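Local atomic coordinates of 2-ON-2 hemoglobin (PDB entry 2XYK), a protein that binds heme and, as a group II truncated (2-on-2) hemoglobin, probably binds and carries oxygen. Residues T58-G63 against W115-R120; E92-F97 against L121-Q126; E50-D55 against E69-P74. All coordinates share one frame; numbering follows the deposited sequence.

Contact 1: residues T58-G63 against W115-R120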
loop_
_atom_site.group_PDB
_atom_site.type_symbol
_atom_site.label_atom_id
_atom_site.label_comp_id
_atom_site.label_asym_id
_atom_site.label_seq_id
_atom_site.Cartn_x
_atom_site.Cartn_y
_atom_site.Cartn_z
ATOM N N THR A 58 1.619 8.130 -2.203
ATOM C CA THR A 58 2.287 9.359 -2.533
ATOM C C THR A 58 2.109 10.377 -1.382
ATOM O O THR A 58 3.105 10.892 -0.880
ATOM C CB THR A 58 1.762 9.882 -3.909
ATOM O OG1 THR A 58 2.129 8.939 -4.934
ATOM C CG2 THR A 58 2.339 11.239 -4.279
ATOM N N GLY A 59 0.863 10.653 -0.977
ATOM C CA GLY A 59 0.567 11.573 0.143
ATOM C C GLY A 59 1.051 11.038 1.496
ATOM O O GLY A 59 1.761 11.744 2.230
ATOM N N TYR A 60 0.666 9.795 1.820
ATOM C CA TYR A 60 1.071 9.124 3.066
ATOM C C TYR A 60 2.610 9.193 3.382
ATOM O O TYR A 60 3.016 9.310 4.553
ATOM C CB TYR A 60 0.596 7.664 3.021
ATOM C CG TYR A 60 0.991 6.851 4.229
ATOM C CD1 TYR A 60 0.213 6.873 5.401
ATOM C CD2 TYR A 60 2.134 6.065 4.208
ATOM C CE1 TYR A 60 0.574 6.130 6.528
ATOM C CE2 TYR A 60 2.517 5.318 5.334
ATOM C CZ TYR A 60 1.728 5.351 6.490
ATOM O OH TYR A 60 2.118 4.602 7.586
ATOM N N LEU A 61 3.444 9.126 2.343
ATOM C CA LEU A 61 4.913 9.110 2.524
ATOM C C LEU A 61 5.559 10.498 2.544
ATOM O O LEU A 61 6.776 10.642 2.671
ATOM C CB LEU A 61 5.574 8.220 1.457
ATOM C CG LEU A 61 5.207 6.732 1.504
ATOM C CD1 LEU A 61 5.521 6.008 0.202
ATOM C CD2 LEU A 61 5.890 6.064 2.688
ATOM N N GLY A 62 4.748 11.529 2.433
ATOM C CA GLY A 62 5.275 12.871 2.561
ATOM C C GLY A 62 5.366 13.564 1.226
ATOM O O GLY A 62 5.810 14.696 1.164
ATOM N N GLY A 63 4.960 12.872 0.159
ATOM C CA GLY A 63 4.794 13.517 -1.150
ATOM C C GLY A 63 3.557 14.421 -1.200
ATOM O O GLY A 63 2.892 14.654 -0.183
ATOM N N TRP A 115 7.105 -0.126 7.268
ATOM C CA TRP A 115 6.433 -1.401 7.485
ATOM C C TRP A 115 5.631 -1.493 8.766
ATOM O O TRP A 115 4.469 -1.926 8.746
ATOM C CB TRP A 115 7.446 -2.552 7.467
ATOM C CG TRP A 115 6.842 -3.871 7.891
ATOM C CD1 TRP A 115 7.005 -4.515 9.099
ATOM C CD2 TRP A 115 5.968 -4.696 7.105
ATOM N NE1 TRP A 115 6.282 -5.702 9.095
ATOM C CE2 TRP A 115 5.650 -5.836 7.885
ATOM C CE3 TRP A 115 5.415 -4.578 5.814
ATOM C CZ2 TRP A 115 4.797 -6.846 7.420
ATOM C CZ3 TRP A 115 4.580 -5.588 5.350
ATOM C CH2 TRP A 115 4.277 -6.707 6.148
ATOM N N ALA A 116 6.246 -1.133 9.898
ATOM C CA ALA A 116 5.537 -1.306 11.177
ATOM C C ALA A 116 4.126 -0.637 11.197
ATOM O O ALA A 116 3.148 -1.305 11.527
ATOM C CB ALA A 116 6.419 -0.870 12.382
ATOM N N PRO A 117 4.013 0.665 10.820
ATOM C CA PRO A 117 2.698 1.313 10.788
ATOM C C PRO A 117 1.723 0.784 9.722
ATOM O O PRO A 117 0.523 0.807 9.949
ATOM C CB PRO A 117 3.038 2.783 10.484
ATOM C CG PRO A 117 4.472 2.940 10.916
ATOM C CD PRO A 117 5.069 1.626 10.462
ATOM N N VAL A 118 2.229 0.342 8.574
ATOM C CA VAL A 118 1.375 -0.223 7.542
ATOM C C VAL A 118 0.819 -1.570 8.044
ATOM O O VAL A 118 -0.351 -1.880 7.832
ATOM C CB VAL A 118 2.146 -0.433 6.217
ATOM C CG1 VAL A 118 1.441 -1.482 5.288
ATOM C CG2 VAL A 118 2.374 0.899 5.483
ATOM N N GLU A 119 1.666 -2.384 8.680
ATOM C CA GLU A 119 1.202 -3.665 9.146
ATOM C C GLU A 119 0.149 -3.448 10.234
ATOM O O GLU A 119 -0.850 -4.188 10.267
ATOM C CB GLU A 119 2.350 -4.561 9.633
ATOM C CG GLU A 119 1.830 -5.736 10.432
ATOM C CD GLU A 119 2.900 -6.563 11.089
ATOM O OE1 GLU A 119 3.716 -6.011 11.862
ATOM O OE2 GLU A 119 2.908 -7.785 10.844
ATOM N N ARG A 120 0.355 -2.449 11.109
ATOM C CA ARG A 120 -0.690 -2.025 12.059
ATOM C C ARG A 120 -2.014 -1.648 11.360
ATOM O O ARG A 120 -3.081 -2.071 11.790
ATOM C CB ARG A 120 -0.224 -0.840 12.914
ATOM C CG ARG A 120 0.771 -1.201 14.031
ATOM C CD ARG A 120 1.313 0.076 14.717
ATOM N NE ARG A 120 0.200 0.883 15.232
ATOM C CZ ARG A 120 0.302 1.890 16.101
ATOM N NH1 ARG A 120 1.491 2.255 16.594
ATOM N NH2 ARG A 120 -0.803 2.539 16.476
#
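Y60 reaches from the last turn of helix 47-60 to P117 and V118 on helix 108-125, a small, partly buried van der Waals contact between two of the four main helices of the globin. No hydrogen bond crosses it, and only 87 Å² of surface is buried, counting both sides. The touch is made by the far end of the tyrosine: its OH lies 3.5 Å from CB of P117, and the two side chains cross at about a right angle. Deeper in, the same ring comes obliquely past V118, with CE2 of Y60 4.4 Å from CG2 of V118. What carries the ring across is the torsion about CA-CB. With CG of Y60 anti to the backbone N (chi1 178°), the side chain points at helix 108-125, and its ring bridges a distance of 10.4 Å between CA of Y60 and CA of V118, the nearest pair.

Both backbones are marked at this point. P117 has no N-H to give to the preceding turn, and helix 108-125 kinks there, while W115 and A116 still accept the bonds from E119 and R120. On the other side helix 47-60 stops just past Y60 in a Schellman motif: G62 turns to positive phi (105°), its N bonds to O of G59 at 3.0 Å, and a weaker bond runs from N of G63 to O of T58. L61 and T58 pack on V18 of helix 14-31. V118 belongs to the heme pocket, so the tyrosine touches a pocket residue from helix 47-60 while W93 and F97 of helix 87-104 pack on it as well. Such a meeting of the end of helix 47-60 with helix 108-125 belongs to the 2-on-2 globin sandwich.

Contact 2: residues E92-F97 against L121-Q126. With HEM (protoporphyrin IX containing Fe), chain C.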
loop_
_atom_site.group_PDB
_atom_site.type_symbol
_atom_site.label_atom_id
_atom_site.label_comp_id
_atom_site.label_asym_id
_atom_site.label_seq_id
_atom_site.Cartn_x
_atom_site.Cartn_y
_atom_site.Cartn_z
ATOM N N GLU A 92 -2.307 -12.097 3.218
ATOM C CA GLU A 92 -1.943 -12.157 1.794
ATOM C C GLU A 92 -1.688 -10.782 1.184
ATOM O O GLU A 92 -0.845 -10.653 0.286
ATOM C CB GLU A 92 -3.001 -12.919 0.993
ATOM C CG GLU A 92 -3.022 -14.420 1.324
ATOM C CD GLU A 92 -4.134 -15.174 0.583
ATOM O OE1 GLU A 92 -4.749 -14.606 -0.338
ATOM O OE2 GLU A 92 -4.368 -16.334 0.918
ATOM N N TRP A 93 -2.404 -9.764 1.676
ATOM C CA TRP A 93 -2.129 -8.351 1.366
ATOM C C TRP A 93 -0.723 -8.003 1.916
ATOM O O TRP A 93 0.138 -7.460 1.234
ATOM C CB TRP A 93 -3.228 -7.469 2.047
ATOM C CG TRP A 93 -3.238 -5.996 1.644
ATOM C CD1 TRP A 93 -4.099 -5.380 0.753
ATOM C CD2 TRP A 93 -2.331 -4.967 2.096
ATOM N NE1 TRP A 93 -3.786 -4.028 0.650
ATOM C CE2 TRP A 93 -2.719 -3.756 1.472
ATOM C CE3 TRP A 93 -1.236 -4.953 2.983
ATOM C CZ2 TRP A 93 -2.044 -2.552 1.698
ATOM C CZ3 TRP A 93 -0.554 -3.753 3.200
ATOM C CH2 TRP A 93 -0.970 -2.571 2.574
ATOM N N LEU A 94 -0.485 -8.357 3.165
ATOM C CA LEU A 94 0.809 -8.102 3.815
ATOM C C LEU A 94 1.952 -8.860 3.134
ATOM O O LEU A 94 3.064 -8.343 3.006
ATOM C CB LEU A 94 0.726 -8.454 5.308
ATOM C CG LEU A 94 -0.099 -7.477 6.163
ATOM C CD1 LEU A 94 -0.429 -8.135 7.512
ATOM C CD2 LEU A 94 0.697 -6.117 6.345
ATOM N N LEU A 95 1.675 -10.086 2.690
ATOM C CA LEU A 95 2.657 -10.835 1.901
ATOM C C LEU A 95 3.131 -10.040 0.689
ATOM O O LEU A 95 4.347 -9.902 0.471
ATOM C CB LEU A 95 2.085 -12.188 1.456
ATOM C CG LEU A 95 2.888 -12.988 0.424
ATOM C CD1 LEU A 95 4.128 -13.621 1.094
ATOM C CD2 LEU A 95 2.027 -14.034 -0.191
ATOM N N CYS A 96 2.185 -9.538 -0.102
ATOM C CA CYS A 96 2.493 -8.833 -1.362
ATOM C C CYS A 96 3.129 -7.466 -1.098
ATOM O O CYS A 96 4.074 -7.069 -1.782
ATOM C CB CYS A 96 1.239 -8.710 -2.263
ATOM S SG CYS A 96 0.407 -10.317 -2.676
ATOM N N PHE A 97 2.628 -6.745 -0.101
ATOM C CA PHE A 97 3.204 -5.426 0.226
ATOM C C PHE A 97 4.648 -5.556 0.720
ATOM O O PHE A 97 5.477 -4.744 0.353
ATOM C CB PHE A 97 2.363 -4.636 1.243
ATOM C CG PHE A 97 2.764 -3.178 1.346
ATOM C CD1 PHE A 97 2.290 -2.243 0.415
ATOM C CD2 PHE A 97 3.644 -2.745 2.344
ATOM C CE1 PHE A 97 2.685 -0.892 0.492
ATOM C CE2 PHE A 97 4.030 -1.400 2.431
ATOM C CZ PHE A 97 3.558 -0.478 1.508
ATOM N N LEU A 121 -1.938 -0.857 10.285
ATOM C CA LEU A 121 -3.151 -0.452 9.533
ATOM C C LEU A 121 -3.875 -1.675 8.959
ATOM O O LEU A 121 -5.110 -1.751 9.000
ATOM C CB LEU A 121 -2.810 0.531 8.402
ATOM C CG LEU A 121 -2.609 2.006 8.731
ATOM C CD1 LEU A 121 -2.276 2.787 7.452
ATOM C CD2 LEU A 121 -3.839 2.608 9.440
ATOM N N ALA A 122 -3.101 -2.630 8.438
ATOM C CA ALA A 122 -3.683 -3.822 7.798
ATOM C C ALA A 122 -4.487 -4.642 8.793
ATOM O O ALA A 122 -5.569 -5.123 8.465
ATOM C CB ALA A 122 -2.603 -4.693 7.150
ATOM N N PHE A 123 -3.951 -4.803 10.006
ATOM C CA PHE A 123 -4.675 -5.545 11.059
ATOM C C PHE A 123 -5.948 -4.799 11.458
ATOM O O PHE A 123 -6.993 -5.406 11.697
ATOM C CB PHE A 123 -3.788 -5.823 12.269
ATOM C CG PHE A 123 -3.027 -7.130 12.167
ATOM C CD1 PHE A 123 -1.868 -7.220 11.406
ATOM C CD2 PHE A 123 -3.463 -8.249 12.857
ATOM C CE1 PHE A 123 -1.162 -8.429 11.315
ATOM C CE2 PHE A 123 -2.775 -9.440 12.789
ATOM C CZ PHE A 123 -1.616 -9.536 12.002
ATOM N N HIS A 124 -5.853 -3.477 11.465
ATOM C CA HIS A 124 -6.996 -2.624 11.698
ATOM C C HIS A 124 -8.070 -2.629 10.578
ATOM O O HIS A 124 -9.228 -2.256 10.835
ATOM C CB HIS A 124 -6.510 -1.208 12.001
ATOM C CG HIS A 124 -7.517 -0.376 12.740
ATOM N ND1 HIS A 124 -7.962 -0.702 14.001
ATOM C CD2 HIS A 124 -8.177 0.757 12.386
ATOM C CE1 HIS A 124 -8.874 0.183 14.390
ATOM N NE2 HIS A 124 -9.019 1.083 13.427
ATOM N N MET A 125 -7.712 -3.023 9.343
ATOM C CA MET A 125 -8.712 -3.068 8.238
ATOM C C MET A 125 -9.500 -4.354 8.287
ATOM O O MET A 125 -10.572 -4.441 7.714
ATOM C CB MET A 125 -8.077 -2.965 6.833
ATOM C CG MET A 125 -7.304 -1.687 6.562
ATOM S SD MET A 125 -8.307 -0.197 6.822
ATOM C CE MET A 125 -7.987 0.178 8.566
ATOM N N GLN A 126 -8.944 -5.369 8.938
ATOM C CA GLN A 126 -9.598 -6.677 9.000
ATOM C C GLN A 126 -10.983 -6.491 9.649
ATOM O O GLN A 126 -11.115 -5.786 10.672
ATOM C CB GLN A 126 -8.714 -7.683 9.760
ATOM C CG GLN A 126 -9.353 -9.060 9.972
ATOM C CD GLN A 126 -8.638 -9.921 11.019
ATOM O OE1 GLN A 126 -7.468 -9.702 11.347
ATOM N NE2 GLN A 126 -9.351 -10.934 11.530
HETATM C CHA HEM C . -8.886 -0.137 -1.277
HETATM C CHB HEM C . -8.142 -4.704 0.403
HETATM C CHC HEM C . -5.127 -2.832 3.761
HETATM C CHD HEM C . -5.027 1.347 1.329
HETATM C C1A HEM C . -8.997 -1.507 -1.066
HETATM C C2A HEM C . -9.958 -2.395 -1.695
HETATM C C3A HEM C . -9.767 -3.637 -1.236
HETATM C C4A HEM C . -8.657 -3.605 -0.298
HETATM C CMA HEM C . -10.545 -4.945 -1.595
HETATM C CAA HEM C . -11.012 -1.908 -2.722
HETATM C CBA HEM C . -10.284 -1.727 -4.077
HETATM C CGA HEM C . -10.910 -0.698 -5.018
HETATM O O1A HEM C . -11.808 0.112 -4.643
HETATM O O2A HEM C . -10.487 -0.667 -6.199
HETATM C C1B HEM C . -7.285 -4.615 1.491
HETATM C C2B HEM C . -6.845 -5.679 2.387
HETATM C C3B HEM C . -6.014 -5.134 3.305
HETATM C C4B HEM C . -5.898 -3.717 3.019
HETATM C CMB HEM C . -7.233 -7.166 2.310
HETATM C CAB HEM C . -5.275 -5.816 4.487
HETATM C CBB HEM C . -5.945 -6.182 5.584
HETATM C C1C HEM C . -4.797 -1.560 3.385
HETATM C C2C HEM C . -3.816 -0.723 4.022
HETATM C C3C HEM C . -3.763 0.438 3.354
HETATM C C4C HEM C . -4.733 0.364 2.270
HETATM C CMC HEM C . -3.013 -1.188 5.261
HETATM C CAC HEM C . -2.852 1.657 3.681
HETATM C CBC HEM C . -1.512 1.503 3.780
HETATM C C1D HEM C . -6.100 1.405 0.459
HETATM C C2D HEM C . -6.556 2.574 -0.279
HETATM C C3D HEM C . -7.757 2.108 -1.084
HETATM C C4D HEM C . -7.921 0.712 -0.763
HETATM C CMD HEM C . -5.933 3.991 -0.253
HETATM C CAD HEM C . -8.632 2.954 -2.043
HETATM C CBD HEM C . -9.734 3.510 -1.133
HETATM C CGD HEM C . -10.810 4.216 -1.928
HETATM O O1D HEM C . -11.716 3.544 -2.489
HETATM O O2D HEM C . -10.733 5.459 -1.994
HETATM N NA HEM C . -8.217 -2.275 -0.223
HETATM N NB HEM C . -6.669 -3.443 1.903
HETATM N NC HEM C . -5.347 -0.875 2.330
HETATM N ND HEM C . -6.924 0.342 0.136
HETATM FE FE HEM C . -6.798 -1.530 1.056
HETATM O O HOH W 1 -5.404 -1.920 -0.227
#
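Apolar packing joins L94 to A122 and F123 where helices 87-104 and 108-125 run side by side, nearly antiparallel at 156°, with the axes of the two short segments 10.8 Å apart. CD2 of L94 sits 3.7 Å from CB of A122. The other branch goes on to the aromatic neighbour, CD1 of L94 meeting CE1 of F123 at 3.9 Å, with the two side chains crossing at about a right angle. Both methyls of L94 thus lie near the buried alanine, and CD1 also reaches the exposed phenylalanine. CB of A122 also comes obliquely to the W93 ring, though more distantly.

Heme contacts form the second group. W93 lays one face of its indole over the CHC bridge and the two pyrroles B and C that it joins, with CE2 of W93 3.4 Å from CHC of the heme. Its CG is anti to the backbone N (chi1 -170°), which swings the ring off the helix and onto the macrocycle. From the other face of the porphyrin CG of M125 approaches CHC of the heme at 3.7 Å, so the two segments hold this edge of the macrocycle between them. L121 adds CB against the heme methyl CMC.

No hydrogen bond joins the two segments; the polar link to the heme is on the distal side. NE1 of W93 donates to water 1 at 2.8 Å, and that water ligates the iron at 1.9 Å; the indole N-H therefore helps position the iron-bound water.

Around the pair, V118 continues the seam along helix 108-125, and F25 of helix 14-31 meets W93 edge-to-face. F97 leans on L57 of helix 47-60, whereas M125 touches H80, the axial heme ligand, on helix 76-80.

Contact 3: residues E50-D55 against E69-P74; sequences EAKFYD and EKHGHP. With HEM (protoporphyrin IX containing Fe), chain C.
D55 and K70 make the tight part of this contact, a salt bridge from helix 47-60 to the end of helix 66-71. NZ of K70 gives a hydrogen bond of 2.6 Å to OD2 of D55, arriving on the syn side and 22° out of the carboxylate plane. The same oxygen receives a second bond, donated by water 2 at 2.6 Å, and this water lies in the ring plane of H71 at its edge, 2.8 Å from NE2. Carboxylate and imidazole are therefore joined through water. H71 is steadied from within its own segment too, for CB of K70 sits over the centre of one ring face.

Against this, the rest of the contact is thin. K52 only brushes the histidine, with its CG 4.1 Å from NE2 of H71, the two side chains crossing at about a right angle. The solvent side belongs to K70, an exposed residue whose chain, stretched out beyond CG, comes in from outside to reach the buried D55.

The end of K52 serves the heme instead: a bend at chi3 (-69°) helps bring NZ of K52 within 2.7 Å of propionate oxygen O1A, with a longer bond of 3.2 Å to O1D on the second propionate. Y67, which also binds the heme, packs against both D55 and H71.

In chemical terms, a buried carboxylate is answered by one lysine and two propionates by another. D55 and K70 probably carry opposite full charges, which would neutralise the buried carboxylate, and the water couples D55 to H71.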
loop_
_atom_site.group_PDB
_atom_site.type_symbol
_atom_site.label_atom_id
_atom_site.label_comp_id
_atom_site.label_asym_id
_atom_site.label_seq_id
_atom_site.Cartn_x
_atom_site.Cartn_y
_atom_site.Cartn_z
ATOM N N GLU A 50 -4.973 0.358 -8.304
ATOM C CA GLU A 50 -3.589 0.798 -8.386
ATOM C C GLU A 50 -3.481 2.311 -8.383
ATOM O O GLU A 50 -2.670 2.852 -7.650
ATOM C CB GLU A 50 -2.916 0.222 -9.632
ATOM C CG GLU A 50 -1.430 0.597 -9.776
ATOM C CD GLU A 50 -0.758 -0.238 -10.853
ATOM O OE1 GLU A 50 -1.240 -1.370 -11.115
ATOM O OE2 GLU A 50 0.250 0.226 -11.422
ATOM N N ALA A 51 -4.292 2.989 -9.209
ATOM C CA ALA A 51 -4.301 4.460 -9.240
ATOM C C ALA A 51 -4.522 5.036 -7.835
ATOM O O ALA A 51 -3.803 5.930 -7.407
ATOM C CB ALA A 51 -5.386 4.978 -10.218
ATOM N N LYS A 52 -5.528 4.513 -7.121
ATOM C CA LYS A 52 -5.875 5.027 -5.792
ATOM C C LYS A 52 -4.778 4.768 -4.746
ATOM O O LYS A 52 -4.457 5.657 -3.949
ATOM C CB LYS A 52 -7.221 4.475 -5.328
ATOM C CG LYS A 52 -8.408 5.020 -6.096
ATOM C CD LYS A 52 -9.706 4.548 -5.507
ATOM C CE LYS A 52 -9.874 3.081 -5.744
ATOM N NZ LYS A 52 -11.299 2.617 -5.569
ATOM N N PHE A 53 -4.201 3.568 -4.754
ATOM C CA PHE A 53 -3.163 3.207 -3.777
ATOM C C PHE A 53 -1.897 4.009 -4.026
ATOM O O PHE A 53 -1.269 4.487 -3.091
ATOM C CB PHE A 53 -2.884 1.694 -3.785
ATOM C CG PHE A 53 -2.185 1.186 -2.533
ATOM C CD1 PHE A 53 -2.407 1.782 -1.286
ATOM C CD2 PHE A 53 -1.315 0.107 -2.604
ATOM C CE1 PHE A 53 -1.771 1.306 -0.123
ATOM C CE2 PHE A 53 -0.653 -0.380 -1.443
ATOM C CZ PHE A 53 -0.892 0.201 -0.217
ATOM N N TYR A 54 -1.544 4.179 -5.293
ATOM C CA TYR A 54 -0.408 5.002 -5.671
ATOM C C TYR A 54 -0.598 6.442 -5.160
ATOM O O TYR A 54 0.325 7.002 -4.566
ATOM C CB TYR A 54 -0.223 4.924 -7.201
ATOM C CG TYR A 54 0.510 6.062 -7.824
ATOM C CD1 TYR A 54 1.922 6.143 -7.787
ATOM C CD2 TYR A 54 -0.196 7.063 -8.487
ATOM C CE1 TYR A 54 2.589 7.234 -8.372
ATOM C CE2 TYR A 54 0.447 8.132 -9.074
ATOM C CZ TYR A 54 1.834 8.219 -9.022
ATOM O OH TYR A 54 2.423 9.296 -9.626
ATOM N N ASP A 55 -1.790 7.027 -5.370
ATOM C CA ASP A 55 -2.099 8.376 -4.862
ATOM C C ASP A 55 -2.085 8.408 -3.333
ATOM O O ASP A 55 -1.582 9.360 -2.739
ATOM C CB ASP A 55 -3.490 8.861 -5.314
ATOM C CG ASP A 55 -3.543 9.286 -6.782
ATOM O OD1 ASP A 55 -2.470 9.383 -7.452
ATOM O OD2 ASP A 55 -4.686 9.475 -7.274
ATOM N N GLU A 69 -6.787 15.296 -2.105
ATOM C CA GLU A 69 -7.272 16.209 -3.154
ATOM C C GLU A 69 -8.428 15.619 -3.976
ATOM O O GLU A 69 -9.392 16.320 -4.266
ATOM C CB GLU A 69 -6.133 16.573 -4.096
ATOM C CG GLU A 69 -6.182 18.002 -4.600
ATOM C CD GLU A 69 -5.229 18.256 -5.763
ATOM O OE1 GLU A 69 -4.110 17.668 -5.770
ATOM O OE2 GLU A 69 -5.612 19.047 -6.671
ATOM N N LYS A 70 -8.332 14.339 -4.341
ATOM C CA LYS A 70 -9.350 13.685 -5.182
ATOM C C LYS A 70 -10.528 13.111 -4.408
ATOM O O LYS A 70 -11.673 13.293 -4.791
ATOM C CB LYS A 70 -8.740 12.564 -6.044
ATOM C CG LYS A 70 -7.583 12.995 -6.922
ATOM C CD LYS A 70 -6.991 11.804 -7.674
ATOM C CE LYS A 70 -5.906 12.274 -8.656
ATOM N NZ LYS A 70 -5.379 11.042 -9.287
ATOM N N HIS A 71 -10.237 12.421 -3.312
ATOM C CA HIS A 71 -11.240 11.605 -2.630
ATOM C C HIS A 71 -11.613 12.138 -1.239
ATOM O O HIS A 71 -12.568 11.664 -0.631
ATOM C CB HIS A 71 -10.737 10.142 -2.559
ATOM C CG HIS A 71 -10.071 9.666 -3.827
ATOM N ND1 HIS A 71 -10.777 9.395 -4.981
ATOM C CD2 HIS A 71 -8.770 9.411 -4.117
ATOM C CE1 HIS A 71 -9.942 9.008 -5.934
ATOM N NE2 HIS A 71 -8.717 9.013 -5.437
ATOM N N GLY A 72 -10.877 13.138 -0.731
ATOM C CA GLY A 72 -11.179 13.688 0.599
ATOM C C GLY A 72 -10.622 12.784 1.693
ATOM O O GLY A 72 -9.653 12.095 1.465
ATOM N N HIS A 73 -11.236 12.789 2.880
ATOM C CA HIS A 73 -10.707 12.030 4.030
ATOM C C HIS A 73 -10.570 10.528 3.782
ATOM O O HIS A 73 -11.543 9.900 3.342
ATOM C CB HIS A 73 -11.561 12.308 5.265
ATOM C CG HIS A 73 -11.205 13.596 5.935
ATOM N ND1 HIS A 73 -9.979 13.797 6.547
ATOM C CD2 HIS A 73 -11.891 14.764 6.049
ATOM C CE1 HIS A 73 -9.935 15.031 7.024
ATOM N NE2 HIS A 73 -11.081 15.639 6.736
ATOM N N PRO A 74 -9.353 9.947 4.008
ATOM C CA PRO A 74 -9.198 8.516 3.720
ATOM C C PRO A 74 -10.261 7.611 4.337
ATOM O O PRO A 74 -10.837 6.808 3.611
ATOM C CB PRO A 74 -7.787 8.192 4.233
ATOM C CG PRO A 74 -7.043 9.519 4.035
ATOM C CD PRO A 74 -8.080 10.545 4.449
HETATM C CHA HEM C . -8.886 -0.137 -1.277
HETATM C CHB HEM C . -8.142 -4.704 0.403
HETATM C CHC HEM C . -5.127 -2.832 3.761
HETATM C CHD HEM C . -5.027 1.347 1.329
HETATM C C1A HEM C . -8.997 -1.507 -1.066
HETATM C C2A HEM C . -9.958 -2.395 -1.695
HETATM C C3A HEM C . -9.767 -3.637 -1.236
HETATM C C4A HEM C . -8.657 -3.605 -0.298
HETATM C CMA HEM C . -10.545 -4.945 -1.595
HETATM C CAA HEM C . -11.012 -1.908 -2.722
HETATM C CBA HEM C . -10.284 -1.727 -4.077
HETATM C CGA HEM C . -10.910 -0.698 -5.018
HETATM O O1A HEM C . -11.808 0.112 -4.643
HETATM O O2A HEM C . -10.487 -0.667 -6.199
HETATM C C1B HEM C . -7.285 -4.615 1.491
HETATM C C2B HEM C . -6.845 -5.679 2.387
HETATM C C3B HEM C . -6.014 -5.134 3.305
HETATM C C4B HEM C . -5.898 -3.717 3.019
HETATM C CMB HEM C . -7.233 -7.166 2.310
HETATM C CAB HEM C . -5.275 -5.816 4.487
HETATM C CBB HEM C . -5.945 -6.182 5.584
HETATM C C1C HEM C . -4.797 -1.560 3.385
HETATM C C2C HEM C . -3.816 -0.723 4.022
HETATM C C3C HEM C . -3.763 0.438 3.354
HETATM C C4C HEM C . -4.733 0.364 2.270
HETATM C CMC HEM C . -3.013 -1.188 5.261
HETATM C CAC HEM C . -2.852 1.657 3.681
HETATM C CBC HEM C . -1.512 1.503 3.780
HETATM C C1D HEM C . -6.100 1.405 0.459
HETATM C C2D HEM C . -6.556 2.574 -0.279
HETATM C C3D HEM C . -7.757 2.108 -1.084
HETATM C C4D HEM C . -7.921 0.712 -0.763
HETATM C CMD HEM C . -5.933 3.991 -0.253
HETATM C CAD HEM C . -8.632 2.954 -2.043
HETATM C CBD HEM C . -9.734 3.510 -1.133
HETATM C CGD HEM C . -10.810 4.216 -1.928
HETATM O O1D HEM C . -11.716 3.544 -2.489
HETATM O O2D HEM C . -10.733 5.459 -1.994
HETATM N NA HEM C . -8.217 -2.275 -0.223
HETATM N NB HEM C . -6.669 -3.443 1.903
HETATM N NC HEM C . -5.347 -0.875 2.330
HETATM N ND HEM C . -6.924 0.342 0.136
HETATM FE FE HEM C . -6.798 -1.530 1.056
HETATM O O HOH W 2 -6.887 8.011 -7.306
HETATM O O HOH W 1 -5.404 -1.920 -0.227
#

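How the contacts relate
From the N terminus the first loop to close is that of contact 3, tying helix 47-60 to helix 66-71 beside the heme propionates. Contact 1 opens before it has closed, at the end of the same helix 47-60, and reaches far along the chain to helix 108-125, so the two cross. Contact 2 starts only after contact 3 is complete; it crosses contact 1 and joins helices 87-104 and 108-125. Contacts 1 and 2 touch directly, W115 packing on L94. Contacts 2 and 3 meet at the heme, where F53 packs against W93, linking both halves of the sandwich around the cofactor.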